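Local atomic coordinates of long form salivary protein D7L1 (Aedes aegypti, PDB entry 3DXL), a protein that binds and sequesters host biogenic amines and eicosanoids, including serotonin, histamine and cysteinyl leukotrienes, and so modulates blood feeding of female mosquitoes on vertebrates. Residues S71-Q76 and K125-G130; M1-P6 and F77-S82. One frame throughout, in Å; residues are numbered along the deposited sequence.

Interaction 1 of 2, residues S71-Q76 and K125-G130; sequences SVIQEQ and KNLFHG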
loop_
_atom_site.group_PDB
_atom_site.type_symbol
_atom_site.label_atom_id
_atom_site.label_comp_id
_atom_site.label_asym_id
_atom_site.label_seq_id
_atom_site.Cartn_x
_atom_site.Cartn_y
_atom_site.Cartn_z
ATOM N N SER A 71 17.577 0.480 -11.374
ATOM C CA SER A 71 16.964 -0.722 -11.930
ATOM C C SER A 71 15.443 -0.610 -12.016
ATOM O O SER A 71 14.849 -1.031 -13.007
ATOM C CB SER A 71 17.358 -1.965 -11.125
ATOM O OG SER A 71 18.769 -2.108 -11.068
ATOM N N VAL A 72 14.818 -0.029 -10.988
ATOM C CA VAL A 72 13.362 0.100 -10.974
ATOM C C VAL A 72 12.853 0.990 -12.112
ATOM O O VAL A 72 11.764 0.769 -12.624
ATOM C CB VAL A 72 12.816 0.560 -9.587
ATOM C CG1 VAL A 72 13.309 1.952 -9.227
ATOM C CG2 VAL A 72 11.299 0.508 -9.566
ATOM N N ILE A 73 13.655 1.975 -12.532
ATOM C CA ILE A 73 13.266 2.844 -13.640
ATOM C C ILE A 73 13.090 2.028 -14.926
ATOM O O ILE A 73 12.089 2.173 -15.631
ATOM C CB ILE A 73 14.282 3.993 -13.834
ATOM C CG1 ILE A 73 14.252 4.911 -12.611
ATOM C CG2 ILE A 73 14.001 4.770 -15.136
ATOM C CD1 ILE A 73 15.432 5.874 -12.547
ATOM N N GLN A 74 14.057 1.161 -15.214
ATOM C CA GLN A 74 13.964 0.302 -16.395
ATOM C C GLN A 74 12.835 -0.731 -16.274
ATOM O O GLN A 74 12.133 -0.992 -17.250
ATOM C CB GLN A 74 15.305 -0.369 -16.699
ATOM C CG GLN A 74 16.443 0.610 -17.055
ATOM C CD GLN A 74 16.171 1.481 -18.291
ATOM O OE1 GLN A 74 15.406 1.111 -19.192
ATOM N NE2 GLN A 74 16.816 2.645 -18.336
ATOM N N GLU A 75 12.641 -1.290 -15.073
ATOM C CA GLU A 75 11.539 -2.220 -14.832
ATOM C C GLU A 75 10.202 -1.527 -15.059
ATOM O O GLU A 75 9.295 -2.076 -15.692
ATOM C CB GLU A 75 11.595 -2.791 -13.410
ATOM C CG GLU A 75 12.636 -3.878 -13.201
ATOM C CD GLU A 75 12.452 -5.065 -14.139
ATOM O OE1 GLU A 75 11.321 -5.588 -14.245
ATOM O OE2 GLU A 75 13.449 -5.462 -14.772
ATOM N N GLN A 76 10.096 -0.300 -14.553
ATOM C CA GLN A 76 8.887 0.484 -14.690
ATOM C C GLN A 76 8.560 0.796 -16.153
ATOM O O GLN A 76 7.418 0.652 -16.594
ATOM C CB GLN A 76 8.992 1.760 -13.854
ATOM C CG GLN A 76 7.687 2.514 -13.692
ATOM C CD GLN A 76 6.676 1.809 -12.802
ATOM O OE1 GLN A 76 6.943 0.748 -12.243
ATOM N NE2 GLN A 76 5.510 2.405 -12.681
ATOM N N LYS A 125 7.520 11.582 -12.960
ATOM C CA LYS A 125 6.097 11.723 -12.659
ATOM C C LYS A 125 5.254 10.906 -13.632
ATOM O O LYS A 125 4.331 10.200 -13.229
ATOM C CB LYS A 125 5.712 13.200 -12.696
ATOM C CG LYS A 125 4.319 13.529 -12.225
ATOM C CD LYS A 125 4.205 15.031 -11.998
ATOM C CE LYS A 125 2.965 15.380 -11.207
ATOM N NZ LYS A 125 1.748 15.267 -12.027
ATOM N N ASN A 126 5.567 10.984 -14.921
ATOM C CA ASN A 126 4.852 10.176 -15.903
ATOM C C ASN A 126 5.037 8.681 -15.689
ATOM O O ASN A 126 4.070 7.910 -15.744
ATOM C CB ASN A 126 5.271 10.558 -17.321
ATOM C CG ASN A 126 4.738 11.911 -17.745
ATOM O OD1 ASN A 126 4.019 12.576 -17.012
ATOM N ND2 ASN A 126 5.110 12.330 -18.952
ATOM N N LEU A 127 6.270 8.266 -15.437
ATOM C CA LEU A 127 6.603 6.850 -15.332
ATOM C C LEU A 127 5.989 6.172 -14.116
ATOM O O LEU A 127 5.625 4.991 -14.177
ATOM C CB LEU A 127 8.116 6.686 -15.281
ATOM C CG LEU A 127 8.741 5.334 -15.594
ATOM C CD1 LEU A 127 8.254 4.814 -16.933
ATOM C CD2 LEU A 127 10.247 5.495 -15.635
ATOM N N PHE A 128 5.917 6.910 -13.015
ATOM C CA PHE A 128 5.499 6.353 -11.737
ATOM C C PHE A 128 4.092 6.787 -11.349
ATOM O O PHE A 128 3.763 6.911 -10.162
ATOM C CB PHE A 128 6.534 6.669 -10.668
ATOM C CG PHE A 128 7.774 5.851 -10.796
ATOM C CD1 PHE A 128 7.797 4.530 -10.350
ATOM C CD2 PHE A 128 8.916 6.373 -11.397
ATOM C CE1 PHE A 128 8.938 3.750 -10.474
ATOM C CE2 PHE A 128 10.060 5.598 -11.529
ATOM C CZ PHE A 128 10.080 4.287 -11.067
ATOM N N HIS A 129 3.252 6.981 -12.365
ATOM C CA HIS A 129 1.791 7.132 -12.185
ATOM C C HIS A 129 1.417 8.381 -11.398
ATOM O O HIS A 129 0.465 8.368 -10.607
ATOM C CB HIS A 129 1.146 5.867 -11.582
ATOM C CG HIS A 129 1.498 4.617 -12.313
ATOM N ND1 HIS A 129 1.239 4.441 -13.658
ATOM C CD2 HIS A 129 2.087 3.478 -11.887
ATOM C CE1 HIS A 129 1.663 3.246 -14.029
ATOM N NE2 HIS A 129 2.177 2.639 -12.971
ATOM N N GLY A 130 2.173 9.452 -11.629
ATOM C CA GLY A 130 1.890 10.759 -11.067
ATOM C C GLY A 130 1.208 11.702 -12.041
ATOM O O GLY A 130 0.726 12.753 -11.634
#
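A buried helix-to-helix-end contact in the N-terminal odorant-binding-protein domain: Q76, V72 and I73 of helix 71-79 meet L127, F128 and H129, where helix 121-127 runs out into the turn that leads to helix 132-142. Q76 contributes the largest share. Chi1 near 180° (-168°) and a bend at chi2 lay its side chain across the gap and spread the amide nearly parallel to the F128 ring, the two planes 12° apart. Q76 CG forms a CH-pi contact over one face of the F128 ring, 4.0 Å from its centroid and offset toward the rim. V72 CG2 touches the same ring at its edge, 4.1 Å from F128 CE1. Beside it, the L127 side chain runs past that of Q76 in the opposite direction, L127 CG to Q76 CG 3.6 Å, and L127 CD2 lies 3.9 Å from CG2 of I73, whose side chain also packs on helix 86-97. The polar end of Q76 is gripped twice: OE1 accepts from the backbone N of F4, and NE2 donates to the carbonyl of L127, the last residue of helix 121-127. F128 also nears W37, a leukotriene E4-binding residue, and K125 NZ donates a hydrogen bond to O of G130, another such residue. The bond across the contact, Q76 NE2 to L127 O, is 3.0 Å long, with an N-H...O angle of 162° and the acceptor in the amide plane of Q76.

Interaction 2 of 2, residues M1-P6 and F77-S82; sequences MGPFDP and FKAYPS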
loop_
_atom_site.group_PDB
_atom_site.type_symbol
_atom_site.label_atom_id
_atom_site.label_comp_id
_atom_site.label_asym_id
_atom_site.label_seq_id
_atom_site.Cartn_x
_atom_site.Cartn_y
_atom_site.Cartn_z
ATOM N N MET A 1 13.007 -4.735 -7.688
ATOM C CA MET A 1 11.984 -3.705 -7.328
ATOM C C MET A 1 11.198 -3.242 -8.545
ATOM O O MET A 1 11.765 -2.987 -9.617
ATOM C CB MET A 1 12.636 -2.502 -6.641
ATOM C CG MET A 1 13.251 -2.821 -5.291
ATOM S SD MET A 1 12.042 -3.395 -4.077
ATOM C CE MET A 1 11.229 -1.863 -3.619
ATOM N N GLY A 2 9.886 -3.121 -8.366
ATOM C CA GLY A 2 8.988 -2.794 -9.462
ATOM C C GLY A 2 8.674 -4.001 -10.328
ATOM O O GLY A 2 9.184 -5.100 -10.076
ATOM N N PRO A 3 7.819 -3.816 -11.350
ATOM C CA PRO A 3 7.146 -2.550 -11.635
ATOM C C PRO A 3 5.990 -2.308 -10.655
ATOM O O PRO A 3 5.567 -3.228 -9.940
ATOM C CB PRO A 3 6.592 -2.769 -13.039
ATOM C CG PRO A 3 6.304 -4.253 -13.074
ATOM C CD PRO A 3 7.415 -4.879 -12.292
ATOM N N PHE A 4 5.494 -1.080 -10.633
ATOM C CA PHE A 4 4.394 -0.688 -9.760
ATOM C C PHE A 4 3.235 -0.171 -10.584
ATOM O O PHE A 4 3.425 0.657 -11.488
ATOM C CB PHE A 4 4.857 0.399 -8.797
ATOM C CG PHE A 4 5.949 -0.031 -7.870
ATOM C CD1 PHE A 4 5.686 -0.897 -6.808
ATOM C CD2 PHE A 4 7.248 0.430 -8.048
ATOM C CE1 PHE A 4 6.705 -1.287 -5.944
ATOM C CE2 PHE A 4 8.262 0.044 -7.187
ATOM C CZ PHE A 4 7.995 -0.815 -6.136
ATOM N N ASP A 5 2.029 -0.643 -10.267
ATOM C CA ASP A 5 0.850 -0.154 -10.948
ATOM C C ASP A 5 0.350 1.135 -10.275
ATOM O O ASP A 5 0.942 1.583 -9.284
ATOM C CB ASP A 5 -0.227 -1.260 -11.082
ATOM C CG ASP A 5 -0.911 -1.626 -9.760
ATOM O OD1 ASP A 5 -0.967 -0.788 -8.840
ATOM O OD2 ASP A 5 -1.430 -2.765 -9.678
ATOM N N PRO A 6 -0.684 1.776 -10.836
ATOM C CA PRO A 6 -1.126 3.041 -10.237
ATOM C C PRO A 6 -1.534 2.970 -8.767
ATOM O O PRO A 6 -1.260 3.910 -8.009
ATOM C CB PRO A 6 -2.303 3.451 -11.119
ATOM C CG PRO A 6 -1.936 2.875 -12.455
ATOM C CD PRO A 6 -1.385 1.514 -12.108
ATOM N N PHE A 77 9.569 1.224 -16.902
ATOM C CA PHE A 77 9.392 1.565 -18.310
ATOM C C PHE A 77 9.056 0.336 -19.166
ATOM O O PHE A 77 8.263 0.426 -20.097
ATOM C CB PHE A 77 10.641 2.297 -18.816
ATOM C CG PHE A 77 10.552 2.784 -20.238
ATOM C CD1 PHE A 77 9.418 3.425 -20.718
ATOM C CD2 PHE A 77 11.649 2.640 -21.084
ATOM C CE1 PHE A 77 9.371 3.883 -22.041
ATOM C CE2 PHE A 77 11.611 3.097 -22.398
ATOM C CZ PHE A 77 10.479 3.722 -22.875
ATOM N N LYS A 78 9.666 -0.797 -18.842
ATOM C CA LYS A 78 9.345 -2.061 -19.516
ATOM C C LYS A 78 7.865 -2.419 -19.356
ATOM O O LYS A 78 7.213 -2.849 -20.309
ATOM C CB LYS A 78 10.231 -3.181 -18.981
ATOM C CG LYS A 78 10.008 -4.540 -19.627
ATOM C CD LYS A 78 10.948 -5.572 -19.028
ATOM C CE LYS A 78 10.958 -6.859 -19.831
ATOM N NZ LYS A 78 11.859 -7.867 -19.208
ATOM N N ALA A 79 7.348 -2.224 -18.146
ATOM C CA ALA A 79 5.947 -2.508 -17.845
ATOM C C ALA A 79 5.002 -1.470 -18.444
ATOM O O ALA A 79 3.858 -1.785 -18.783
ATOM C CB ALA A 79 5.737 -2.602 -16.344
ATOM N N TYR A 80 5.476 -0.226 -18.574
ATOM C CA TYR A 80 4.637 0.867 -19.064
ATOM C C TYR A 80 5.289 1.681 -20.190
ATOM O O TYR A 80 5.665 2.842 -19.987
ATOM C CB TYR A 80 4.206 1.780 -17.903
ATOM C CG TYR A 80 3.432 1.031 -16.847
ATOM C CD1 TYR A 80 2.077 0.755 -17.020
ATOM C CD2 TYR A 80 4.067 0.557 -15.703
ATOM C CE1 TYR A 80 1.367 0.042 -16.072
ATOM C CE2 TYR A 80 3.366 -0.158 -14.742
ATOM C CZ TYR A 80 2.021 -0.409 -14.940
ATOM O OH TYR A 80 1.324 -1.120 -13.999
ATOM N N PRO A 81 5.427 1.075 -21.390
ATOM C CA PRO A 81 6.039 1.785 -22.530
ATOM C C PRO A 81 5.348 3.097 -22.890
ATOM O O PRO A 81 5.997 4.010 -23.402
ATOM C CB PRO A 81 5.918 0.794 -23.703
ATOM C CG PRO A 81 5.043 -0.313 -23.226
ATOM C CD PRO A 81 5.053 -0.310 -21.735
ATOM N N SER A 82 4.048 3.190 -22.637
ATOM C CA SER A 82 3.288 4.396 -22.953
ATOM C C SER A 82 3.596 5.587 -22.035
ATOM O O SER A 82 3.204 6.718 -22.331
ATOM C CB SER A 82 1.785 4.097 -22.934
ATOM O OG SER A 82 1.327 3.839 -21.613
#
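Y80, P3 and A79 supply most of the surface buried where the extended N-terminal arm, residues 1-6, lies against the C-terminal end of helix 71-79. Y80 is the first residue beyond that helix, and its side chain reaches toward the arm. CG stands anti to the carbonyl carbon (chi1 -59°), which sends the ring out across the arm, its outer end meeting the backbone of F4 and D5. Y80 CE2 comes within 3.4 Å of F4 O, approaching obliquely. At the far end of the phenol, Y80 OH lies 3.2 Å from D5 CA and 3.3 Å from D5 CB, beside the aliphatic base of the aspartate. P6 CD lies 4.2 Å from Y80 OH. No hydrogen bond joins the two segments; carbon-oxygen and carbon-carbon contacts make up the contact.

The second patch is smaller and tight. P3, held after a cis peptide bond, presents its ring to the methyl of A79: P3 CB to A79 CB is 3.4 Å, shorter than usual for two carbons, and P3 CG follows at 3.7 Å from A79 CB. P3 CA and A79 CA, 6.3 Å apart, are the closest pair of alpha carbons between the segments.

Beyond Y80, D5 occupies the N-cap position of helix 6-20, where its side chain caps a backbone N, and its own backbone N bonds to E8 OE1. The arm runs past the end of helix 71-79 and into helix 6-20. Y80 also meets the H129 ring edge-to-face and packs on L138 of helix 132-142, while P6 rests on T135, L138 and Y139 of that same helix and F4 turns back onto V72 of helix 71-79.

In the fold
Interactions 1 and 2 adjoin, their centres 6 Å apart, and share helix 71-79; their segments alternate along the chain. F4 joins them through its backbone: F4 N lies 2.8 Å from Q76 OE1 and F4 O 2.8 Å from H129 NE2, both probable hydrogen bonds. The N-terminal arm is thus tied to both sides of interaction 1. The pair borders the N-terminal pocket, which binds lipids. G130 of interaction 1 binds leukotriene E4; between nearest side-chain atoms, F128 is about 4 Å from W37 and P6 about 7 Å from K149. A glycerol, probably from the crystallisation liquor, lies about 4 Å (nearest atoms) from the side chains of F128 and F4.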